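Side-chain contacts in CRISPR-associated endonuclease Cas9 (Campylobacter jejuni subsp. jejuni serotype O:2, PDB 5X2H), which uses crRNA and tracrRNA to target invading DNA and, in its full-length form, carries RuvC-like and HNH nuclease domains that cut the noncomplementary and complementary strands respectively: residues W22-N27 with K474-V479; V431-D436 with T502-D507; S539-T544 with A562-Y567. All coordinates share one frame; numbering follows the deposited sequence.

Interaction 1. Residues W22-N27 with K474-V479; sequences WAFSEN and KKYGKV
The phenol oxygen of Y476, whose ring meets F24 across this contact, is hydrogen-bonded to D32 OD2, so the tyrosine is held at its polar end while its carbon face does the packing. The setting is the five-stranded mixed sheet of the RuvC nuclease, an RNase H-like fold. F24 projects from strand 19-26, D32 belongs to the adjacent strand 29-37, and Y476 closes helix 456-476. F24 CE2, with CD2 beside it, does the touching: F24 CE2 sits 3.6 Å above the plane of the Y476 ring, offset toward its rim, and approaches Y476 CG to 3.7 Å. The two rings form an oblique pair, inclined at 36° with centroids 4.6 Å apart. F24 reaches this position because its CG stands opposite the backbone N (chi1 171°), which carries the ring off the strand toward the helix end. Past Y476 the chain leaves the helix at G477, whose phi is positive. On the face of the Y476 ring turned from F24, the aliphatic chain of K475 lies alongside, with K475 CG 3.9 Å above the ring plane.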
loop_
_atom_site.group_PDB
_atom_site.type_symbol
_atom_site.label_atom_id
_atom_site.label_comp_id
_atom_site.label_asym_id
_atom_site.label_seq_id
_atom_site.Cartn_x
_atom_site.Cartn_y
_atom_site.Cartn_z
ATOM N N TRP A 22 17.237 9.157 20.875
ATOM C CA TRP A 22 16.715 9.133 22.233
ATOM C C TRP A 22 17.799 9.537 23.221
ATOM O O TRP A 22 18.979 9.231 23.035
ATOM C CB TRP A 22 16.162 7.750 22.600
ATOM C CG TRP A 22 17.169 6.647 22.508
ATOM C CD1 TRP A 22 17.421 5.853 21.427
ATOM C CD2 TRP A 22 18.061 6.209 23.542
ATOM N NE1 TRP A 22 18.411 4.949 21.721
ATOM C CE2 TRP A 22 18.822 5.146 23.014
ATOM C CE3 TRP A 22 18.289 6.612 24.862
ATOM C CZ2 TRP A 22 19.796 4.483 23.758
ATOM C CZ3 TRP A 22 19.255 5.954 25.599
ATOM C CH2 TRP A 22 19.997 4.900 25.046
ATOM N N ALA A 23 17.377 10.227 24.279
ATOM C CA ALA A 23 18.262 10.658 25.348
ATOM C C ALA A 23 17.549 10.482 26.679
ATOM O O ALA A 23 16.324 10.601 26.764
ATOM C CB ALA A 23 18.699 12.117 25.169
ATOM N N PHE A 24 18.328 10.194 27.720
ATOM C CA PHE A 24 17.799 9.962 29.060
ATOM C C PHE A 24 18.529 10.868 30.040
ATOM O O PHE A 24 19.750 10.767 30.193
ATOM C CB PHE A 24 17.943 8.492 29.464
ATOM C CG PHE A 24 17.607 8.218 30.905
ATOM C CD1 PHE A 24 16.477 8.769 31.490
ATOM C CD2 PHE A 24 18.412 7.389 31.668
ATOM C CE1 PHE A 24 16.166 8.510 32.813
ATOM C CE2 PHE A 24 18.105 7.125 32.988
ATOM C CZ PHE A 24 16.980 7.686 33.562
ATOM N N SER A 25 17.778 11.744 30.701
ATOM C CA SER A 25 18.328 12.688 31.660
ATOM C C SER A 25 17.718 12.447 33.034
ATOM O O SER A 25 16.600 11.938 33.157
ATOM C CB SER A 25 18.074 14.137 31.225
ATOM O OG SER A 25 18.677 15.047 32.128
ATOM N N GLU A 26 18.471 12.816 34.067
ATOM C CA GLU A 26 18.009 12.714 35.446
ATOM C C GLU A 26 18.825 13.681 36.287
ATOM O O GLU A 26 20.057 13.686 36.199
ATOM C CB GLU A 26 18.151 11.284 35.982
ATOM C CG GLU A 26 17.744 11.135 37.440
ATOM C CD GLU A 26 17.875 9.713 37.949
ATOM O OE1 GLU A 26 18.769 8.984 37.474
ATOM O OE2 GLU A 26 17.075 9.322 38.824
ATOM N N ASN A 27 18.139 14.492 37.096
ATOM C CA ASN A 27 18.786 15.524 37.909
ATOM C C ASN A 27 19.609 16.470 37.038
ATOM O O ASN A 27 20.718 16.869 37.398
ATOM C CB ASN A 27 19.653 14.903 39.007
ATOM C CG ASN A 27 18.832 14.241 40.093
ATOM O OD1 ASN A 27 17.994 14.881 40.729
ATOM N ND2 ASN A 27 19.063 12.951 40.309
ATOM N N LYS A 474 12.433 -0.862 30.590
ATOM C CA LYS A 474 12.936 -2.078 31.216
ATOM C C LYS A 474 14.310 -1.859 31.835
ATOM O O LYS A 474 14.639 -2.487 32.849
ATOM C CB LYS A 474 12.994 -3.217 30.196
ATOM C CG LYS A 474 13.082 -4.600 30.828
ATOM C CD LYS A 474 14.199 -5.438 30.221
ATOM C CE LYS A 474 13.861 -5.901 28.814
ATOM N NZ LYS A 474 12.741 -6.885 28.796
ATOM N N LYS A 475 15.119 -0.968 31.255
ATOM C CA LYS A 475 16.489 -0.791 31.725
ATOM C C LYS A 475 16.563 0.126 32.942
ATOM O O LYS A 475 17.359 -0.120 33.856
ATOM C CB LYS A 475 17.363 -0.246 30.593
ATOM C CG LYS A 475 18.864 -0.294 30.861
ATOM C CD LYS A 475 19.644 0.326 29.704
ATOM C CE LYS A 475 21.152 0.310 29.939
ATOM N NZ LYS A 475 21.773 -0.999 29.590
ATOM N N TYR A 476 15.743 1.181 32.983
ATOM C CA TYR A 476 15.848 2.191 34.027
ATOM C C TYR A 476 14.593 2.368 34.872
ATOM O O TYR A 476 14.651 3.085 35.877
ATOM C CB TYR A 476 16.222 3.553 33.421
ATOM C CG TYR A 476 17.494 3.543 32.606
ATOM C CD1 TYR A 476 18.739 3.510 33.223
ATOM C CD2 TYR A 476 17.453 3.578 31.218
ATOM C CE1 TYR A 476 19.906 3.504 32.479
ATOM C CE2 TYR A 476 18.613 3.574 30.468
ATOM C CZ TYR A 476 19.837 3.537 31.103
ATOM O OH TYR A 476 20.992 3.532 30.357
ATOM N N GLY A 477 13.472 1.758 34.505
ATOM C CA GLY A 477 12.254 1.905 35.281
ATOM C C GLY A 477 11.438 3.115 34.875
ATOM O O GLY A 477 11.719 3.803 33.889
ATOM N N LYS A 478 10.403 3.380 35.674
ATOM C CA LYS A 478 9.455 4.443 35.361
ATOM C C LYS A 478 10.139 5.806 35.325
ATOM O O LYS A 478 11.164 6.036 35.972
ATOM C CB LYS A 478 8.318 4.467 36.383
ATOM C CG LYS A 478 7.326 3.320 36.277
ATOM C CD LYS A 478 6.180 3.518 37.261
ATOM C CE LYS A 478 5.228 2.334 37.269
ATOM N NZ LYS A 478 4.573 2.124 35.951
ATOM N N VAL A 479 9.547 6.722 34.554
ATOM C CA VAL A 479 10.103 8.043 34.298
ATOM C C VAL A 479 9.017 9.079 34.567
ATOM O O VAL A 479 7.823 8.772 34.578
ATOM C CB VAL A 479 10.641 8.158 32.849
ATOM C CG1 VAL A 479 11.442 9.431 32.649
ATOM C CG2 VAL A 479 11.497 6.950 32.504
#

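Interaction 2. Residues V431-D436 with T502-D507; sequences VAINED and TKDYLD
This is an amide-on-aromatic contact, N434 lying over Y505, made where the loop between helices 420-427 and 456-476 passes the C-terminal end of helix 493-505. The evidence is the near-parallel placement of two flat groups: the carboxamide of N434 and the ring of Y505 differ by 15° in orientation, and N434 CG stands 3.4 Å from Y505 CE1. The methylene joins in as a CH-pi donor, N434 CB being 3.9 Å from the centroid of the Y505 ring and over its face. An extended first torsion (chi1 171°) sends the amide from the loop across the ring and turns its nitrogen toward the helix backbone. There N434 ND2 is modelled as donating to D504 O at 2.4 Å, a value so short that the bond length is doubtful. The same nitrogen also donates to D436 O within its own loop, at 3.1 Å and 158°, meeting that carbonyl from above its plane.

Helix 493-505 belongs to the RNase H-like RuvC fold. In sequence it lies between the parallel neighbouring strands 481-485 and 530-532, the first link being shortened in this construct by a deletion, and T502 packs on both strands. The loop carrying N434 thus meets a helix that packs directly on the nuclease sheet.

A second, looser touch comes from I433, which crosses the D504 side chain at about a right angle, with I433 CG1 3.9 Å from D504 OD2. That carboxylate oxygen accepts hydrogen bonds from the hydroxyls of Y449 and Y448, and Y448 OH is also bonded to N434 N. On the other carboxylate oxygen, K503 NZ forms a long ion pair with D504 OD1 at 3.9 Å.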
loop_
_atom_site.group_PDB
_atom_site.type_symbol
_atom_site.label_atom_id
_atom_site.label_comp_id
_atom_site.label_asym_id
_atom_site.label_seq_id
_atom_site.Cartn_x
_atom_site.Cartn_y
_atom_site.Cartn_z
ATOM N N VAL A 431 -16.683 11.244 25.267
ATOM C CA VAL A 431 -15.862 10.583 24.263
ATOM C C VAL A 431 -15.043 9.483 24.924
ATOM O O VAL A 431 -14.527 9.645 26.038
ATOM C CB VAL A 431 -14.969 11.608 23.541
ATOM C CG1 VAL A 431 -14.126 12.390 24.541
ATOM C CG2 VAL A 431 -14.087 10.923 22.503
ATOM N N ALA A 432 -14.950 8.342 24.249
ATOM C CA ALA A 432 -14.224 7.208 24.798
ATOM C C ALA A 432 -12.737 7.525 24.907
ATOM O O ALA A 432 -12.138 8.099 23.994
ATOM C CB ALA A 432 -14.439 5.971 23.930
ATOM N N ILE A 433 -12.145 7.153 26.040
ATOM C CA ILE A 433 -10.724 7.361 26.285
ATOM C C ILE A 433 -10.242 6.250 27.207
ATOM O O ILE A 433 -11.002 5.728 28.029
ATOM C CB ILE A 433 -10.448 8.765 26.880
ATOM C CG1 ILE A 433 -8.952 9.088 26.846
ATOM C CG2 ILE A 433 -10.989 8.872 28.298
ATOM C CD1 ILE A 433 -8.614 10.476 27.347
ATOM N N ASN A 434 -8.976 5.873 27.052
ATOM C CA ASN A 434 -8.426 4.782 27.844
ATOM C C ASN A 434 -8.271 5.194 29.302
ATOM O O ASN A 434 -7.908 6.333 29.611
ATOM C CB ASN A 434 -7.077 4.339 27.282
ATOM C CG ASN A 434 -6.366 3.360 28.192
ATOM O OD1 ASN A 434 -6.768 2.204 28.313
ATOM N ND2 ASN A 434 -5.304 3.820 28.842
ATOM N N GLU A 435 -8.546 4.253 30.203
ATOM C CA GLU A 435 -8.442 4.488 31.637
ATOM C C GLU A 435 -7.344 3.682 32.311
ATOM O O GLU A 435 -6.783 4.144 33.306
ATOM C CB GLU A 435 -9.779 4.177 32.324
ATOM N N ASP A 436 -7.022 2.497 31.797
ATOM C CA ASP A 436 -6.014 1.629 32.405
ATOM C C ASP A 436 -4.663 1.930 31.768
ATOM O O ASP A 436 -4.386 1.509 30.642
ATOM C CB ASP A 436 -6.397 0.162 32.237
ATOM N N THR A 502 0.895 8.173 23.841
ATOM C CA THR A 502 1.736 7.897 25.000
ATOM C C THR A 502 1.047 8.285 26.304
ATOM O O THR A 502 1.105 7.534 27.284
ATOM C CB THR A 502 3.075 8.624 24.865
ATOM O OG1 THR A 502 3.712 8.230 23.642
ATOM C CG2 THR A 502 3.989 8.282 26.032
ATOM N N LYS A 503 0.382 9.442 26.343
ATOM C CA LYS A 503 -0.242 9.878 27.586
ATOM C C LYS A 503 -1.564 9.174 27.865
ATOM O O LYS A 503 -2.034 9.208 29.006
ATOM C CB LYS A 503 -0.452 11.395 27.585
ATOM C CG LYS A 503 -1.471 11.923 26.586
ATOM C CD LYS A 503 -1.704 13.410 26.825
ATOM C CE LYS A 503 -2.371 14.091 25.638
ATOM N NZ LYS A 503 -3.781 13.659 25.427
ATOM N N ASP A 504 -2.167 8.535 26.864
ATOM C CA ASP A 504 -3.402 7.798 27.095
ATOM C C ASP A 504 -3.165 6.399 27.648
ATOM O O ASP A 504 -4.082 5.822 28.240
ATOM C CB ASP A 504 -4.215 7.688 25.803
ATOM C CG ASP A 504 -5.000 8.945 25.492
ATOM O OD1 ASP A 504 -4.847 9.947 26.222
ATOM O OD2 ASP A 504 -5.780 8.926 24.516
ATOM N N TYR A 505 -1.964 5.841 27.475
ATOM C CA TYR A 505 -1.736 4.432 27.764
ATOM C C TYR A 505 -0.528 4.130 28.639
ATOM O O TYR A 505 -0.373 2.973 29.046
ATOM C CB TYR A 505 -1.596 3.638 26.454
ATOM C CG TYR A 505 -2.901 3.470 25.715
ATOM C CD1 TYR A 505 -3.717 2.373 25.955
ATOM C CD2 TYR A 505 -3.326 4.414 24.790
ATOM C CE1 TYR A 505 -4.913 2.215 25.291
ATOM C CE2 TYR A 505 -4.524 4.265 24.121
ATOM C CZ TYR A 505 -5.313 3.162 24.375
ATOM O OH TYR A 505 -6.508 3.001 23.714
ATOM N N LEU A 506 0.325 5.102 28.944
ATOM C CA LEU A 506 1.520 4.857 29.741
ATOM C C LEU A 506 1.361 5.454 31.133
ATOM O O LEU A 506 0.876 6.579 31.287
ATOM C CB LEU A 506 2.767 5.439 29.071
ATOM C CG LEU A 506 4.103 4.972 29.654
ATOM C CD1 LEU A 506 4.365 3.518 29.282
ATOM C CD2 LEU A 506 5.247 5.863 29.195
ATOM N N ASP A 507 1.775 4.693 32.143
ATOM C CA ASP A 507 1.749 5.155 33.524
ATOM C C ASP A 507 3.108 5.735 33.889
ATOM O O ASP A 507 4.141 5.090 33.679
ATOM C CB ASP A 507 1.389 4.008 34.470
ATOM C CG ASP A 507 1.120 4.483 35.883
ATOM O OD1 ASP A 507 0.876 5.693 36.069
ATOM O OD2 ASP A 507 1.157 3.645 36.807
#

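Interaction 3. Residues S539-T544 with A562-Y567; sequences SALRHT and AVIIAY
Neither flat group at this contact uses a face or an edge to join L541 or I564: the guanidinium of R542 and the ring of Y567 both direct their flat ends to partners elsewhere. R542 NH1 forms a salt bridge with D561, while Y567 packs on L30 and D28 and its hydroxyl is hydrogen-bonded to S25 OG. What R542 offers across the contact is aliphatic, and what Y567 offers is backbone, with Y567 C 4.4 Å from L541 CD1.

I564 is the buried centre, pointing from helix 557-566 at helix 535-544, and its two branches divide the work. I564 CG2, the branch trans to its main-chain nitrogen, meets L541 CB and L541 CD1, each at 4.0 Å. The other branch is fully extended (chi2 -179°), which carries I564 CD1 across the base of R542, 3.8 Å from both R542 CA and R542 CG. L541 and I564 run alongside one another in opposite senses, whereas the stem of R542 lies across the isoleucine chain. These helices belong to the RuvC nuclease, and helix 557-566 also carries H558, a predicted magnesium ligand.

In the last turn of helix 535-544, A540 O accepts two bonds, from T544 N at 3.0 Å and from T544 OG1 at 3.2 Å, the two donors arriving from opposite faces of its plane.

Beyond CG the R542 chain bends at chi3 (-26°), turning the guanidinium aside to where NH1 pairs with D561. The chemistry is thus divided along one residue: its stem contributes apolar packing, while the R542 side chain as a whole, about 6 Å from those of D14 and E485, could add some positive potential beside the predicted metal-binding carboxylates, partly offset by D561.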
loop_
_atom_site.group_PDB
_atom_site.type_symbol
_atom_site.label_atom_id
_atom_site.label_comp_id
_atom_site.label_asym_id
_atom_site.label_seq_id
_atom_site.Cartn_x
_atom_site.Cartn_y
_atom_site.Cartn_z
ATOM N N SER A 539 15.632 24.018 16.642
ATOM C CA SER A 539 16.586 24.446 15.625
ATOM C C SER A 539 17.349 25.687 16.066
ATOM O O SER A 539 18.517 25.858 15.698
ATOM C CB SER A 539 15.864 24.702 14.303
ATOM O OG SER A 539 15.184 23.538 13.863
ATOM N N ALA A 540 16.712 26.559 16.852
ATOM C CA ALA A 540 17.405 27.735 17.365
ATOM C C ALA A 540 18.400 27.366 18.459
ATOM O O ALA A 540 19.449 28.007 18.583
ATOM C CB ALA A 540 16.394 28.756 17.884
ATOM N N LEU A 541 18.090 26.342 19.259
ATOM C CA LEU A 541 19.040 25.874 20.261
ATOM C C LEU A 541 20.238 25.193 19.611
ATOM O O LEU A 541 21.359 25.287 20.127
ATOM C CB LEU A 541 18.342 24.923 21.238
ATOM C CG LEU A 541 18.781 24.916 22.708
ATOM C CD1 LEU A 541 17.763 24.168 23.555
ATOM C CD2 LEU A 541 20.168 24.310 22.889
ATOM N N ARG A 542 20.022 24.511 18.482
ATOM C CA ARG A 542 21.130 23.877 17.773
ATOM C C ARG A 542 22.160 24.910 17.335
ATOM O O ARG A 542 23.369 24.678 17.445
ATOM C CB ARG A 542 20.601 23.103 16.566
ATOM C CG ARG A 542 21.384 21.845 16.229
ATOM C CD ARG A 542 21.097 21.378 14.809
ATOM N NE ARG A 542 19.778 21.801 14.342
ATOM C CZ ARG A 542 18.661 21.099 14.505
ATOM N NH1 ARG A 542 18.695 19.928 15.127
ATOM N NH2 ARG A 542 17.508 21.567 14.045
ATOM N N HIS A 543 21.695 26.059 16.838
ATOM C CA HIS A 543 22.612 27.129 16.461
ATOM C C HIS A 543 23.225 27.796 17.684
ATOM O O HIS A 543 24.389 28.212 17.642
ATOM C CB HIS A 543 21.884 28.161 15.597
ATOM N N THR A 544 22.466 27.903 18.776
ATOM C CA THR A 544 22.984 28.540 19.984
ATOM C C THR A 544 24.073 27.693 20.632
ATOM O O THR A 544 25.152 28.197 20.964
ATOM C CB THR A 544 21.843 28.799 20.972
ATOM O OG1 THR A 544 21.073 29.927 20.532
ATOM C CG2 THR A 544 22.389 29.072 22.368
ATOM N N ALA A 562 18.011 14.767 20.156
ATOM C CA ALA A 562 17.277 14.267 21.314
ATOM C C ALA A 562 17.813 14.869 22.606
ATOM O O ALA A 562 17.049 15.123 23.545
ATOM C CB ALA A 562 17.345 12.741 21.360
ATOM N N VAL A 563 19.126 15.101 22.675
ATOM C CA VAL A 563 19.684 15.819 23.816
ATOM C C VAL A 563 19.117 17.231 23.879
ATOM O O VAL A 563 18.880 17.768 24.968
ATOM C CB VAL A 563 21.225 15.821 23.744
ATOM C CG1 VAL A 563 21.816 16.667 24.859
ATOM C CG2 VAL A 563 21.757 14.401 23.822
ATOM N N ILE A 564 18.869 17.846 22.720
ATOM C CA ILE A 564 18.250 19.166 22.697
ATOM C C ILE A 564 16.795 19.082 23.142
ATOM O O ILE A 564 16.312 19.946 23.884
ATOM C CB ILE A 564 18.381 19.794 21.297
ATOM C CG1 ILE A 564 19.837 20.169 21.013
ATOM C CG2 ILE A 564 17.482 21.018 21.165
ATOM C CD1 ILE A 564 20.044 20.826 19.666
ATOM N N ILE A 565 16.077 18.041 22.707
ATOM C CA ILE A 565 14.667 17.905 23.071
ATOM C C ILE A 565 14.514 17.794 24.583
ATOM O O ILE A 565 13.546 18.301 25.163
ATOM C CB ILE A 565 14.030 16.697 22.356
ATOM C CG1 ILE A 565 14.300 16.732 20.852
ATOM C CG2 ILE A 565 12.530 16.663 22.594
ATOM C CD1 ILE A 565 13.924 18.028 20.198
ATOM N N ALA A 566 15.467 17.134 25.244
ATOM C CA ALA A 566 15.393 16.961 26.689
ATOM C C ALA A 566 15.661 18.256 27.445
ATOM O O ALA A 566 15.226 18.387 28.594
ATOM C CB ALA A 566 16.377 15.882 27.142
ATOM N N TYR A 567 16.360 19.207 26.836
ATOM C CA TYR A 567 16.687 20.462 27.501
ATOM C C TYR A 567 16.103 21.655 26.753
ATOM O O TYR A 567 15.205 22.335 27.252
ATOM C CB TYR A 567 18.204 20.614 27.634
ATOM C CG TYR A 567 18.855 19.559 28.502
ATOM C CD1 TYR A 567 18.175 19.000 29.578
ATOM C CD2 TYR A 567 20.147 19.118 28.244
ATOM C CE1 TYR A 567 18.765 18.035 30.373
ATOM C CE2 TYR A 567 20.744 18.153 29.034
ATOM C CZ TYR A 567 20.050 17.616 30.097
ATOM O OH TYR A 567 20.642 16.655 30.885
#

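All three contacts lie on or beside the RuvC sheet, and adjoining residues connect them in a chain. Between interactions 1 and 3, with centres 19 Å apart, strand 19-26 packs against helix 557-566: W22 N is 3.6 Å from A562 CB, and A23 CB is 3.8 Å from A562 O. Interactions 1 and 2, 21 Å apart between centres, touch where K478 NZ packs 3.8 Å from D507 O; their segments alternate along the chain. Interactions 2 and 3 do not meet, their nearest atoms being about 12 Å apart. Interaction 3 alone borders the predicted metal site, whereas interaction 2 comes closest to the bound nucleic acid, about 4 Å between nearest atoms.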